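Local coordinates for protein amino Transferase (PDB 3ELE) that probably transfers amino groups between amino acids and keto acids with pyridoxal 5'-phosphate as cofactor, as class I and II aminotransferases do, at residues D125-I130 / H172-I177; Y38-G43 / E355-V360. All coordinates share one frame; numbering follows the deposited sequence.

Contact 1 (D125-I130 / H172-I177); sequences DEFITI and HTRGVI
Strands 126-130 and 173-177 run parallel, their axes 4.7 Å apart at closest and their directions 16° from each other, as neighbours in the mixed seven-stranded sheet of the PLP-dependent aminotransferase fold. Four backbone hydrogen bonds zip them together: Glu126 N to His172 O, Arg174 N to Glu126 O, Ile128 N to Gly175 O and Ile177 N to Ile128 O. On one face Ile128 CD1 rests on Thr173 CG2 at 3.8 Å, while Ile128 CB meets Val176 CG2. On the other face lies Phe127, whose ring lies obliquely against Gly175, CD1 nearest its N, and touches Arg174 CB with CE1 at 3.7 Å; Phe116 of helix 108-119 meets this ring edge-to-face.

Where the strands begin, Arg174, in one of its two modelled conformers, bends at chi2 and chi3 (-46° and -36°), which carries its CG and CD across the carboxylate of Asp125. The guanidinium then has Asp125 OD2 near its own plane, but Arg174 NH1 stays 3.6 Å from Asp125 OD2, a long salt bridge. Each group has a further partner: Asp125 OD2 accepts from Ser121 N, and Arg174 NH2 donates to Val3 O of the second subunit, which links this end of the strand pair to that subunit. Glu126 OE1 and Thr173 OG1 both bond to Asn170 and also share a water. At the far end of the pair, beyond the last direct bond, another water bridges the strands: it donates to Ile177 O at 2.7 Å, accepts from Ile130 N at 2.9 Å and bonds to Thr129 OG1.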
ATOM      1  N   ASP A 125      -5.616 -23.337  -5.325  1.00 31.69           N
ATOM      2  CA  ASP A 125      -6.621 -22.679  -4.470  1.00 31.69           C
ATOM      3  C   ASP A 125      -7.601 -21.862  -5.290  1.00 31.97           C
ATOM      4  O   ASP A 125      -7.193 -21.154  -6.225  1.00 32.50           O
ATOM      5  CB  ASP A 125      -5.955 -21.743  -3.449  1.00 30.05           C
ATOM      6  CG  ASP A 125      -5.270 -22.493  -2.334  1.00 33.34           C
ATOM      7  OD1 ASP A 125      -5.328 -23.749  -2.295  1.00 26.12           O
ATOM      8  OD2 ASP A 125      -4.679 -21.833  -1.482  1.00 34.34           O
ATOM      9  N   GLU A 126      -8.883 -21.972  -4.944  1.00 32.28           N
ATOM     10  CA  GLU A 126      -9.949 -21.243  -5.635  1.00 31.70           C
ATOM     11  C   GLU A 126     -10.691 -20.308  -4.702  1.00 31.12           C
ATOM     12  O   GLU A 126     -10.938 -20.655  -3.538  1.00 29.33           O
ATOM     13  CB  GLU A 126     -10.929 -22.231  -6.243  1.00 32.07           C
ATOM     14  CG  GLU A 126     -10.319 -23.087  -7.373  1.00 35.93           C
ATOM     15  CD  GLU A 126     -11.207 -24.253  -7.856  1.00 32.19           C
ATOM     16  OE1 GLU A 126     -12.318 -24.470  -7.330  1.00 31.40           O
ATOM     17  OE2 GLU A 126     -10.758 -24.983  -8.761  1.00 37.44           O
ATOM     18  N   PHE A 127     -11.003 -19.101  -5.205  1.00 31.50           N
ATOM     19  CA  PHE A 127     -11.879 -18.159  -4.523  1.00 32.07           C
ATOM     20  C   PHE A 127     -13.083 -17.942  -5.439  1.00 32.83           C
ATOM     21  O   PHE A 127     -12.925 -17.734  -6.654  1.00 31.92           O
ATOM     22  CB  PHE A 127     -11.173 -16.848  -4.168  1.00 33.17           C
ATOM     23  CG  PHE A 127     -10.120 -17.021  -3.125  1.00 36.70           C
ATOM     24  CD1 PHE A 127     -10.444 -16.942  -1.759  1.00 36.96           C
ATOM     25  CD2 PHE A 127      -8.800 -17.308  -3.491  1.00 35.88           C
ATOM     26  CE1 PHE A 127      -9.446 -17.139  -0.760  1.00 36.56           C
ATOM     27  CE2 PHE A 127      -7.804 -17.493  -2.514  1.00 34.27           C
ATOM     28  CZ  PHE A 127      -8.120 -17.395  -1.144  1.00 27.19           C
ATOM     29  N   ILE A 128     -14.279 -18.010  -4.846  1.00 32.56           N
ATOM     30  CA  ILE A 128     -15.537 -17.922  -5.554  1.00 31.12           C
ATOM     31  C   ILE A 128     -16.089 -16.510  -5.456  1.00 31.34           C
ATOM     32  O   ILE A 128     -16.132 -15.928  -4.363  1.00 30.22           O
ATOM     33  CB  ILE A 128     -16.595 -18.902  -4.993  1.00 30.87           C
ATOM     34  CG1 ILE A 128     -16.191 -20.359  -5.226  1.00 33.40           C
ATOM     35  CG2 ILE A 128     -17.969 -18.711  -5.654  1.00 32.03           C
ATOM     36  CD1 ILE A 128     -17.188 -21.312  -4.636  1.00 32.17           C
ATOM     37  N   THR A 129     -16.508 -15.980  -6.602  1.00 31.35           N
ATOM     38  CA  THR A 129     -17.183 -14.651  -6.683  1.00 31.44           C
ATOM     39  C   THR A 129     -18.588 -14.957  -7.229  1.00 31.79           C
ATOM     40  O   THR A 129     -18.778 -15.967  -7.946  1.00 31.35           O
ATOM     41  CB  THR A 129     -16.394 -13.642  -7.522  1.00 31.05           C
ATOM     42  OG1 THR A 129     -17.005 -12.338  -7.431  1.00 36.16           O
ATOM     43  CG2 THR A 129     -16.312 -14.053  -8.984  1.00 29.89           C
ATOM     44  N   ILE A 130     -19.569 -14.154  -6.809  1.00 32.34           N
ATOM     45  CA  ILE A 130     -20.972 -14.310  -7.210  1.00 32.25           C
ATOM     46  C   ILE A 130     -21.233 -13.201  -8.226  1.00 32.56           C
ATOM     47  O   ILE A 130     -21.150 -12.018  -7.879  1.00 30.69           O
ATOM     48  CB  ILE A 130     -21.958 -14.185  -5.997  1.00 32.76           C
ATOM     49  CG1 ILE A 130     -21.526 -15.070  -4.817  1.00 36.55           C
ATOM     50  CG2 ILE A 130     -23.399 -14.564  -6.401  1.00 28.36           C
ATOM     51  CD1 ILE A 130     -21.464 -16.527  -5.140  1.00 35.50           C
ATOM     52  N   HIS A 172     -10.646 -27.522  -3.273  1.00 33.02           N
ATOM     53  CA  HIS A 172      -9.742 -26.384  -3.515  1.00 32.46           C
ATOM     54  C   HIS A 172     -10.302 -25.007  -3.110  1.00 31.89           C
ATOM     55  O   HIS A 172      -9.562 -24.032  -3.095  1.00 32.35           O
ATOM     56  CB  HIS A 172      -9.295 -26.347  -4.975  1.00 32.21           C
ATOM     57  CG  HIS A 172      -8.566 -27.583  -5.407  1.00 29.02           C
ATOM     58  ND1 HIS A 172      -7.251 -27.827  -5.073  1.00 34.28           N
ATOM     59  CD2 HIS A 172      -8.977 -28.660  -6.119  1.00 29.68           C
ATOM     60  CE1 HIS A 172      -6.880 -28.994  -5.569  1.00 33.18           C
ATOM     61  NE2 HIS A 172      -7.906 -29.517  -6.219  1.00 32.24           N
ATOM     62  N   THR A 173     -11.588 -24.954  -2.754  1.00 32.28           N
ATOM     63  CA  THR A 173     -12.281 -23.721  -2.386  1.00 31.79           C
ATOM     64  C   THR A 173     -11.818 -23.199  -1.015  1.00 33.17           C
ATOM     65  O   THR A 173     -12.100 -23.829   0.012  1.00 33.33           O
ATOM     66  CB  THR A 173     -13.826 -23.922  -2.340  1.00 30.51           C
ATOM     67  OG1 THR A 173     -14.281 -24.530  -3.558  1.00 31.36           O
ATOM     68  CG2 THR A 173     -14.526 -22.570  -2.161  1.00 29.29           C
ATOM     69  N   ARG A 174     -11.114 -22.060  -1.041  1.00 32.88           N
ATOM     70  CA  ARG A 174     -10.599 -21.396   0.159  0.50 33.05           C
ATOM     71  C   ARG A 174     -11.543 -20.355   0.716  1.00 32.09           C
ATOM     72  O   ARG A 174     -11.554 -20.113   1.920  1.00 29.81           O
ATOM     73  CB  ARG A 174      -9.244 -20.730  -0.132  0.50 33.65           C
ATOM     74  CG  ARG A 174      -8.186 -21.632  -0.781  0.50 37.65           C
ATOM     75  CD  ARG A 174      -8.031 -23.009  -0.139  0.50 38.92           C
ATOM     76  NE  ARG A 174      -8.202 -22.957   1.308  0.50 42.21           N
ATOM     77  CZ  ARG A 174      -7.324 -22.492   2.198  0.50 43.11           C
ATOM     78  NH1 ARG A 174      -6.111 -22.061   1.842  0.50 42.09           N
ATOM     79  NH2 ARG A 174      -7.672 -22.499   3.488  0.50 41.84           N
ATOM     80  N   GLY A 175     -12.327 -19.726  -0.164  1.00 33.08           N
ATOM     81  CA  GLY A 175     -13.279 -18.727   0.259  1.00 32.17           C
ATOM     82  C   GLY A 175     -14.294 -18.266  -0.758  1.00 32.71           C
ATOM     83  O   GLY A 175     -14.181 -18.551  -1.944  1.00 33.83           O
ATOM     84  N   VAL A 176     -15.312 -17.584  -0.253  1.00 31.58           N
ATOM     85  CA  VAL A 176     -16.386 -16.999  -1.073  1.00 32.49           C
ATOM     86  C   VAL A 176     -16.388 -15.513  -0.797  1.00 30.28           C
ATOM     87  O   VAL A 176     -16.492 -15.092   0.348  1.00 28.13           O
ATOM     88  CB  VAL A 176     -17.771 -17.627  -0.790  1.00 32.10           C
ATOM     89  CG1 VAL A 176     -18.822 -16.981  -1.678  1.00 34.06           C
ATOM     90  CG2 VAL A 176     -17.685 -19.143  -1.042  1.00 30.72           C
ATOM     91  N   ILE A 177     -16.219 -14.730  -1.858  1.00 32.54           N
ATOM     92  CA  ILE A 177     -16.207 -13.277  -1.790  1.00 32.18           C
ATOM     93  C   ILE A 177     -17.653 -12.805  -1.941  1.00 32.81           C
ATOM     94  O   ILE A 177     -18.369 -13.270  -2.855  1.00 32.70           O
ATOM     95  CB  ILE A 177     -15.373 -12.624  -2.959  1.00 33.20           C
ATOM     96  CG1 ILE A 177     -13.947 -13.184  -3.052  1.00 35.11           C
ATOM     97  CG2 ILE A 177     -15.322 -11.112  -2.791  1.00 30.22           C
ATOM     98  CD1 ILE A 177     -13.325 -13.058  -4.447  1.00 32.32           C
TER
HETATM   99  O   HOH W   1      -5.372 -26.180  -3.693  1.00 31.46           O
HETATM  100  O   HOH W   2     -14.359 -23.189  -5.880  1.00 25.96           O
HETATM  101  O   HOH W   3     -18.582 -11.922  -5.218  1.00 20.88           O

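Contact 2 (Y38-G43 / E355-V360); sequences YDFSIG and EDVLIV
The Tyr38 ring has Glu355 O at its edge, near the ring plane and 3.9 Å from Tyr38 CD2, while Asp356 O and Val357 CG2 approach it obliquely; the Phe40 ring likewise has Leu358 O at its edge, with Val357 CG1 and Ile359 CG2 meeting it obliquely. Both rings thus flank Val357, one on each methyl: CG2 faces Tyr38 CD2 and CG1 faces Phe40 CE2, each at 4.1 Å. The backbones behind them form a small two-stranded parallel sheet, 38-39 with 357-358, which joins the N-terminal part of the chain to its C-terminal part. Tyr38 N donates to Asp356 O, Leu358 N to Tyr38 O at a nearly straight 175°, and Phe40 N to Leu358 O with a more bent 143°. Asp356, with positive phi, is the C-prime residue of the Schellman motif that ends helix 345-353, so the chain leaves that helix and enters the strand at once; its carboxylate forms a salt bridge with Arg28.

Helix 379-396 packs on the Tyr38, Phe40 and Val357 side, where Phe389 meets the Phe40 ring. Asp39 and Leu358 point to the other face, Leu358 CD1 lying 4.1 Å from Asp39 CB. Further on, Ser41 touches Val360 CG2 with its CA. Asp39 itself reaches forward along its own chain: with CG anti to the backbone N (chi1 -178°), OD1 takes two bonds from Ser41, closing an Asx turn. Ser41 N meets Asp39 OD1 from above the carboxylate plane at 3.0 Å, and Ser41 OG donates to the syn lone pair of Asp39 OD1 at 2.6 Å.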
ATOM      1  N   TYR A  38     -23.544  12.330 -21.565  1.00 35.97           N
ATOM      2  CA  TYR A  38     -24.188  11.650 -20.437  1.00 34.34           C
ATOM      3  C   TYR A  38     -23.321  10.486 -19.999  1.00 34.98           C
ATOM      4  O   TYR A  38     -23.530   9.317 -20.365  1.00 32.82           O
ATOM      5  CB  TYR A  38     -25.619  11.281 -20.821  1.00 33.48           C
ATOM      6  CG  TYR A  38     -26.298  12.473 -21.491  1.00 27.48           C
ATOM      7  CD1 TYR A  38     -26.651  13.595 -20.755  1.00 29.23           C
ATOM      8  CD2 TYR A  38     -26.530  12.491 -22.871  1.00 27.60           C
ATOM      9  CE1 TYR A  38     -27.257  14.732 -21.376  1.00 26.43           C
ATOM     10  CE2 TYR A  38     -27.158  13.624 -23.514  1.00 28.35           C
ATOM     11  CZ  TYR A  38     -27.506  14.737 -22.758  1.00 27.26           C
ATOM     12  OH  TYR A  38     -28.117  15.837 -23.390  1.00 27.07           O
ATOM     13  N   ASP A  39     -22.334  10.852 -19.189  1.00 34.42           N
ATOM     14  CA  ASP A  39     -21.336   9.930 -18.682  1.00 34.50           C
ATOM     15  C   ASP A  39     -21.745   9.254 -17.383  1.00 34.17           C
ATOM     16  O   ASP A  39     -21.683   9.870 -16.302  1.00 31.99           O
ATOM     17  CB  ASP A  39     -20.010  10.682 -18.507  1.00 35.40           C
ATOM     18  CG  ASP A  39     -18.882   9.808 -18.022  1.00 38.18           C
ATOM     19  OD1 ASP A  39     -18.963   8.551 -18.104  1.00 35.22           O
ATOM     20  OD2 ASP A  39     -17.886  10.421 -17.557  1.00 39.96           O
ATOM     21  N   PHE A  40     -22.129   7.972 -17.511  1.00 34.06           N
ATOM     22  CA  PHE A  40     -22.462   7.110 -16.386  1.00 33.88           C
ATOM     23  C   PHE A  40     -21.429   5.985 -16.236  1.00 35.44           C
ATOM     24  O   PHE A  40     -21.757   4.947 -15.661  1.00 34.84           O
ATOM     25  CB  PHE A  40     -23.846   6.463 -16.580  1.00 34.27           C
ATOM     26  CG  PHE A  40     -24.953   7.431 -16.878  1.00 31.37           C
ATOM     27  CD1 PHE A  40     -25.670   8.048 -15.850  1.00 32.15           C
ATOM     28  CD2 PHE A  40     -25.330   7.676 -18.191  1.00 30.71           C
ATOM     29  CE1 PHE A  40     -26.716   8.917 -16.136  1.00 31.48           C
ATOM     30  CE2 PHE A  40     -26.367   8.554 -18.488  1.00 30.98           C
ATOM     31  CZ  PHE A  40     -27.061   9.168 -17.460  1.00 33.09           C
ATOM     32  N   SER A  41     -20.181   6.192 -16.684  1.00 37.51           N
ATOM     33  CA  SER A  41     -19.148   5.135 -16.685  1.00 39.44           C
ATOM     34  C   SER A  41     -18.397   4.876 -15.357  1.00 42.45           C
ATOM     35  O   SER A  41     -18.738   3.941 -14.649  1.00 41.67           O
ATOM     36  CB  SER A  41     -18.149   5.359 -17.836  1.00 39.30           C
ATOM     37  OG  SER A  41     -17.368   6.523 -17.621  1.00 36.28           O
ATOM     38  N   ILE A  42     -17.387   5.684 -15.024  1.00 46.09           N
ATOM     39  CA  ILE A  42     -16.551   5.443 -13.820  1.00 48.89           C
ATOM     40  C   ILE A  42     -17.303   5.666 -12.489  1.00 48.14           C
ATOM     41  O   ILE A  42     -18.054   6.633 -12.353  1.00 47.58           O
ATOM     42  CB  ILE A  42     -15.175   6.226 -13.841  1.00 50.08           C
ATOM     43  CG1 ILE A  42     -15.356   7.750 -13.844  1.00 50.74           C
ATOM     44  CG2 ILE A  42     -14.318   5.780 -15.058  1.00 51.82           C
ATOM     45  CD1 ILE A  42     -14.015   8.526 -13.882  1.00 51.55           C
ATOM     46  N   GLY A  43     -17.082   4.754 -11.537  1.00 46.91           N
ATOM     47  CA  GLY A  43     -17.741   4.767 -10.234  1.00 47.07           C
ATOM     48  C   GLY A  43     -17.040   5.519  -9.116  1.00 46.36           C
ATOM     49  O   GLY A  43     -16.781   4.935  -8.058  1.00 48.08           O
ATOM     50  N   GLU A 355     -25.709   8.480 -29.116  1.00 39.56           N
ATOM     51  CA  GLU A 355     -26.428   9.623 -28.519  1.00 38.71           C
ATOM     52  C   GLU A 355     -25.697  10.178 -27.293  1.00 38.35           C
ATOM     53  O   GLU A 355     -26.305  10.856 -26.452  1.00 37.42           O
ATOM     54  CB  GLU A 355     -27.864   9.209 -28.131  1.00 38.55           C
ATOM     55  CG  GLU A 355     -28.661   8.496 -29.235  1.00 40.88           C
ATOM     56  CD  GLU A 355     -28.711   9.272 -30.542  1.00 43.36           C
ATOM     57  OE1 GLU A 355     -28.803  10.517 -30.492  1.00 46.62           O
ATOM     58  OE2 GLU A 355     -28.665   8.631 -31.617  1.00 43.98           O
ATOM     59  N   ASP A 356     -24.391   9.897 -27.213  1.00 37.70           N
ATOM     60  CA  ASP A 356     -23.503  10.344 -26.136  1.00 36.63           C
ATOM     61  C   ASP A 356     -23.878   9.898 -24.716  1.00 35.84           C
ATOM     62  O   ASP A 356     -23.586  10.599 -23.738  1.00 35.17           O
ATOM     63  CB  ASP A 356     -23.262  11.863 -26.244  1.00 35.92           C
ATOM     64  CG  ASP A 356     -22.435  12.233 -27.455  1.00 37.48           C
ATOM     65  OD1 ASP A 356     -21.270  11.775 -27.516  1.00 31.25           O
ATOM     66  OD2 ASP A 356     -22.926  13.014 -28.305  1.00 31.83           O
ATOM     67  N   VAL A 357     -24.474   8.701 -24.625  1.00 35.91           N
ATOM     68  CA  VAL A 357     -24.789   8.054 -23.361  1.00 34.69           C
ATOM     69  C   VAL A 357     -23.693   7.020 -23.168  1.00 35.85           C
ATOM     70  O   VAL A 357     -23.600   6.060 -23.946  1.00 37.86           O
ATOM     71  CB  VAL A 357     -26.189   7.417 -23.366  1.00 35.84           C
ATOM     72  CG1 VAL A 357     -26.421   6.603 -22.089  1.00 28.83           C
ATOM     73  CG2 VAL A 357     -27.265   8.526 -23.522  1.00 26.51           C
ATOM     74  N   LEU A 358     -22.878   7.219 -22.131  1.00 34.22           N
ATOM     75  CA  LEU A 358     -21.739   6.383 -21.839  1.00 33.99           C
ATOM     76  C   LEU A 358     -22.083   5.427 -20.682  1.00 32.76           C
ATOM     77  O   LEU A 358     -22.038   5.783 -19.509  1.00 33.69           O
ATOM     78  CB  LEU A 358     -20.493   7.243 -21.568  1.00 33.26           C
ATOM     79  CG  LEU A 358     -20.273   8.437 -22.519  1.00 33.25           C
ATOM     80  CD1 LEU A 358     -18.961   9.136 -22.211  1.00 34.24           C
ATOM     81  CD2 LEU A 358     -20.298   8.016 -23.966  1.00 34.84           C
ATOM     82  N   ILE A 359     -22.497   4.227 -21.065  1.00 31.42           N
ATOM     83  CA  ILE A 359     -22.868   3.151 -20.138  1.00 31.01           C
ATOM     84  C   ILE A 359     -21.917   2.018 -20.387  1.00 30.56           C
ATOM     85  O   ILE A 359     -21.287   1.966 -21.434  1.00 29.88           O
ATOM     86  CB  ILE A 359     -24.365   2.746 -20.251  1.00 31.50           C
ATOM     87  CG1 ILE A 359     -24.770   2.358 -21.691  1.00 30.03           C
ATOM     88  CG2 ILE A 359     -25.182   3.893 -19.783  1.00 27.10           C
ATOM     89  CD1 ILE A 359     -26.221   1.992 -21.862  1.00 30.84           C
ATOM     90  N   VAL A 360     -21.840   1.096 -19.433  1.00 33.40           N
ATOM     91  CA  VAL A 360     -20.847   0.024 -19.433  1.00 33.51           C
ATOM     92  C   VAL A 360     -21.506  -1.352 -19.548  1.00 34.47           C
ATOM     93  O   VAL A 360     -22.376  -1.680 -18.743  1.00 35.62           O
ATOM     94  CB  VAL A 360     -20.022   0.105 -18.101  1.00 34.16           C
ATOM     95  CG1 VAL A 360     -19.026  -1.026 -17.986  1.00 32.79           C
ATOM     96  CG2 VAL A 360     -19.291   1.467 -17.988  1.00 28.68           C
TER

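In the fold
Along the chain the order is 38-43, 125-130, 172-177, 355-360, so contact 1 is nested inside the loop that contact 2 closes. Their centres lie 32 Å apart and their nearest atoms about 15 Å apart, without touching. They share no sheet: contact 1 sits within the seven-stranded sheet, whereas contact 2 is a two-stranded pair beside helices 17-32 and 379-396, its segment 355-360 running on into the four-stranded antiparallel sheet. The cofactor lies about 8 Å from the side chain of Ile177 and about 12 Å from that of Val360. Contact 1 belongs to the central sheet, near the cofactor without lining its pocket; contact 2 joins an N-terminal segment to a C-terminal one.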